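Local structure of ABC transporter (Caldanaerobius, 4G68) at residues A[243-248]-A[412-417]. The protein probably serves as the extracellular solute-binding component of an ABC transporter, capturing xylan-derived xylo-oligosaccharides for uptake. Residues are numbered along the deposited sequence; the frame is centred on the assembly and turned at random.
Sequences LTRDAL and SVPAWD. With XYP (beta-D-xylopyranose), chain D.
Arg245 supplies the direct polar link between helix 241-248 and residues 412-417. Its chain, extended from CG to NE, carries NH2 to the carbonyl O of Ser412 at 2.8 Å, in a nearly straight bond (166° at the hydrogen) that lies close to the guanidinium plane. One face of the same group rests on CG2 of Val413. Shortening this residue to alanine is likely to leave the Ser412 carbonyl without this donor and to lose the guanidinium's packing on CG2 of Val413.

A second polar link is indirect: one water donates to OG1 of Thr244 (2.8 Å) and accepts from NE1 of Trp416 (2.9 Å) at the indole edge.

In this solute-binding protein of the PBP clan, residues 412-417 lead from strand 412-413 into helix 416-419 at the sugar pocket. Ala415, at the N-cap position of that helix, and Asp417 both belong to the pocket; xylopyranose O4 donates to Asp417 OD1 and O3 to Asp417 OD2, both at 2.6 Å.

Among the apolar contacts, Thr244 swings CG2, anti to the backbone N, against Val413 CG1 (3.8 Å) and Trp416 NE1 (3.5 Å). Leu248 lays CD2 over one face of the Trp416 indole, a CH-pi contact 4.0 Å from the centroid of the six-membered ring, while its CD1 reaches Val413 CG2. His428 stacks on Trp416, and Phe259 meets it edge-to-face.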
ATOM      1  N   LEU A 243     -19.534  -4.817   3.499  1.00  9.18           N
ATOM      2  CA  LEU A 243     -19.944  -5.127   2.109  1.00  7.93           C
ATOM      3  C   LEU A 243     -18.746  -5.392   1.188  1.00  7.47           C
ATOM      4  O   LEU A 243     -18.764  -6.351   0.368  1.00  6.59           O
ATOM      5  CB  LEU A 243     -20.744  -3.964   1.505  1.00  8.18           C
ATOM      6  CG  LEU A 243     -21.120  -4.172   0.036  1.00  8.06           C
ATOM      7  CD1 LEU A 243     -22.004  -5.462  -0.178  1.00  8.59           C
ATOM      8  CD2 LEU A 243     -21.900  -2.946  -0.483  1.00  8.24           C
ATOM      9  N   THR A 244     -17.679  -4.588   1.371  1.00  6.85           N
ATOM     10  CA  THR A 244     -16.426  -4.902   0.671  1.00  7.26           C
ATOM     11  C   THR A 244     -15.911  -6.315   0.980  1.00  7.00           C
ATOM     12  O   THR A 244     -15.666  -7.134   0.050  1.00  6.36           O
ATOM     13  CB  THR A 244     -15.343  -3.804   0.932  1.00  7.00           C
ATOM     14  OG1 THR A 244     -15.669  -2.649   0.157  1.00  7.64           O
ATOM     15  CG2 THR A 244     -13.969  -4.268   0.576  1.00  6.83           C
ATOM     16  N   ARG A 245     -15.818  -6.635   2.279  1.00  7.41           N
ATOM     17  CA  ARG A 245     -15.352  -7.963   2.655  1.00  8.32           C
ATOM     18  C   ARG A 245     -16.237  -9.093   2.106  1.00  8.48           C
ATOM     19  O   ARG A 245     -15.740 -10.092   1.558  1.00  8.48           O
ATOM     20  CB  ARG A 245     -15.247  -8.022   4.185  1.00  8.72           C
ATOM     21  CG  ARG A 245     -14.014  -7.257   4.638  1.00  9.50           C
ATOM     22  CD  ARG A 245     -13.724  -7.402   6.107  1.00 11.25           C
ATOM     23  NE  ARG A 245     -12.486  -6.676   6.454  1.00 14.00           N
ATOM     24  CZ  ARG A 245     -11.279  -7.216   6.479  1.00 15.91           C
ATOM     25  NH1 ARG A 245     -11.117  -8.513   6.173  1.00 16.13           N
ATOM     26  NH2 ARG A 245     -10.240  -6.497   6.849  1.00 16.54           N
ATOM     27  N   ASP A 246     -17.548  -8.925   2.225  1.00  8.78           N
ATOM     28  CA  ASP A 246     -18.462  -9.931   1.687  1.00  9.02           C
ATOM     29  C   ASP A 246     -18.289 -10.157   0.193  1.00  8.19           C
ATOM     30  O   ASP A 246     -18.266 -11.306  -0.267  1.00  7.95           O
ATOM     31  CB  ASP A 246     -19.887  -9.538   1.989  1.00  9.99           C
ATOM     32  CG  ASP A 246     -20.277  -9.788   3.469  1.00 12.45           C
ATOM     33  OD1 ASP A 246     -19.573 -10.529   4.182  1.00 14.67           O
ATOM     34  OD2 ASP A 246     -21.302  -9.269   3.917  1.00 13.00           O
ATOM     35  N   ALA A 247     -18.118  -9.078  -0.563  1.00  7.73           N
ATOM     36  CA  ALA A 247     -17.927  -9.211  -1.968  1.00  7.18           C
ATOM     37  C   ALA A 247     -16.593  -9.900  -2.227  1.00  7.13           C
ATOM     38  O   ALA A 247     -16.531 -10.848  -3.067  1.00  6.69           O
ATOM     39  CB  ALA A 247     -18.013  -7.856  -2.713  1.00  7.08           C
ATOM     40  N   LEU A 248     -15.538  -9.475  -1.519  1.00  6.65           N
ATOM     41  CA  LEU A 248     -14.241 -10.044  -1.829  1.00  7.98           C
ATOM     42  C   LEU A 248     -14.156 -11.533  -1.430  1.00  8.44           C
ATOM     43  O   LEU A 248     -13.342 -12.294  -1.963  1.00  8.72           O
ATOM     44  CB  LEU A 248     -13.139  -9.229  -1.158  1.00  7.72           C
ATOM     45  CG  LEU A 248     -12.930  -7.746  -1.590  1.00  6.91           C
ATOM     46  CD1 LEU A 248     -11.865  -7.161  -0.619  1.00  8.56           C
ATOM     47  CD2 LEU A 248     -12.544  -7.709  -3.062  1.00  8.28           C
ATOM     48  N   SER A 412     -10.810  -1.596   8.668  1.00 11.73           N
ATOM     49  CA  SER A 412      -9.929  -1.399   7.506  1.00 10.03           C
ATOM     50  C   SER A 412     -10.009  -2.648   6.672  1.00  8.87           C
ATOM     51  O   SER A 412     -10.493  -3.701   7.155  1.00  8.85           O
ATOM     52  CB  SER A 412      -8.501  -1.091   7.929  1.00 10.62           C
ATOM     53  OG  SER A 412      -7.943  -2.176   8.672  1.00 12.28           O
ATOM     54  N   VAL A 413      -9.599  -2.534   5.403  1.00  7.41           N
ATOM     55  CA  VAL A 413      -9.522  -3.690   4.503  1.00  6.50           C
ATOM     56  C   VAL A 413      -8.389  -3.388   3.544  1.00  6.16           C
ATOM     57  O   VAL A 413      -8.234  -2.246   3.179  1.00  5.41           O
ATOM     58  CB  VAL A 413     -10.890  -3.922   3.707  1.00  6.74           C
ATOM     59  CG1 VAL A 413     -11.270  -2.751   2.778  1.00  6.61           C
ATOM     60  CG2 VAL A 413     -10.815  -5.229   2.957  1.00  6.57           C
ATOM     61  N   PRO A 414      -7.563  -4.393   3.198  1.00  5.76           N
ATOM     62  CA  PRO A 414      -6.397  -4.197   2.296  1.00  5.74           C
ATOM     63  C   PRO A 414      -6.855  -3.808   0.905  1.00  5.48           C
ATOM     64  O   PRO A 414      -7.990  -4.160   0.500  1.00  5.78           O
ATOM     65  CB  PRO A 414      -5.770  -5.589   2.236  1.00  6.36           C
ATOM     66  CG  PRO A 414      -6.076  -6.151   3.607  1.00  6.53           C
ATOM     67  CD  PRO A 414      -7.485  -5.704   3.857  1.00  6.49           C
ATOM     68  N   ALA A 415      -5.971  -3.139   0.169  1.00  4.54           N
ATOM     69  CA  ALA A 415      -6.300  -2.830  -1.246  1.00  4.82           C
ATOM     70  C   ALA A 415      -6.667  -4.103  -1.979  1.00  4.78           C
ATOM     71  O   ALA A 415      -6.134  -5.175  -1.661  1.00  4.79           O
ATOM     72  CB  ALA A 415      -5.094  -2.210  -1.871  1.00  4.96           C
ATOM     73  N   TRP A 416      -7.599  -4.031  -2.934  1.00  4.73           N
ATOM     74  CA  TRP A 416      -8.215  -5.221  -3.388  1.00  4.88           C
ATOM     75  C   TRP A 416      -7.244  -6.121  -4.140  1.00  5.53           C
ATOM     76  O   TRP A 416      -7.491  -7.320  -4.254  1.00  6.37           O
ATOM     77  CB  TRP A 416      -9.416  -4.901  -4.289  1.00  4.62           C
ATOM     78  CG  TRP A 416     -10.578  -4.292  -3.524  1.00  4.50           C
ATOM     79  CD1 TRP A 416     -10.588  -3.627  -2.263  1.00  4.62           C
ATOM     80  CD2 TRP A 416     -11.947  -4.222  -4.007  1.00  4.79           C
ATOM     81  NE1 TRP A 416     -11.851  -3.168  -1.997  1.00  4.61           N
ATOM     82  CE2 TRP A 416     -12.707  -3.481  -3.012  1.00  4.73           C
ATOM     83  CE3 TRP A 416     -12.591  -4.669  -5.174  1.00  4.77           C
ATOM     84  CZ2 TRP A 416     -14.096  -3.243  -3.154  1.00  5.21           C
ATOM     85  CZ3 TRP A 416     -13.960  -4.405  -5.308  1.00  4.75           C
ATOM     86  CH2 TRP A 416     -14.688  -3.718  -4.318  1.00  5.15           C
ATOM     87  N   ASP A 417      -6.179  -5.572  -4.735  1.00  6.03           N
ATOM     88  CA  ASP A 417      -5.222  -6.432  -5.470  1.00  6.10           C
ATOM     89  C   ASP A 417      -4.198  -7.143  -4.556  1.00  7.86           C
ATOM     90  O   ASP A 417      -3.389  -7.935  -5.080  1.00  8.73           O
ATOM     91  CB  ASP A 417      -4.448  -5.639  -6.523  1.00  6.49           C
ATOM     92  CG  ASP A 417      -3.504  -4.568  -5.894  1.00  5.57           C
ATOM     93  OD1 ASP A 417      -3.675  -4.188  -4.694  1.00  5.60           O
ATOM     94  OD2 ASP A 417      -2.560  -4.132  -6.625  1.00  6.42           O
TER
HETATM   95  C1  XYP D   3       1.868  -1.800  -3.143  1.00  4.76           C
HETATM   96  C2  XYP D   3       1.570  -2.832  -4.226  1.00  4.76           C
HETATM   97  C3  XYP D   3       0.104  -2.663  -4.643  1.00  4.55           C
HETATM   98  C4  XYP D   3      -0.852  -2.635  -3.424  1.00  4.62           C
HETATM   99  C5  XYP D   3      -0.345  -1.702  -2.286  1.00  4.52           C
HETATM  100  O2  XYP D   3       2.482  -2.663  -5.292  1.00  4.98           O
HETATM  101  O3  XYP D   3      -0.197  -3.760  -5.534  1.00  4.52           O
HETATM  102  O4  XYP D   3      -2.182  -2.248  -3.781  1.00  4.45           O
HETATM  103  O5  XYP D   3       1.030  -1.957  -2.020  1.00  4.62           O
HETATM  104  O   HOH W   1     -13.306  -1.215  -0.353  1.00  5.94           O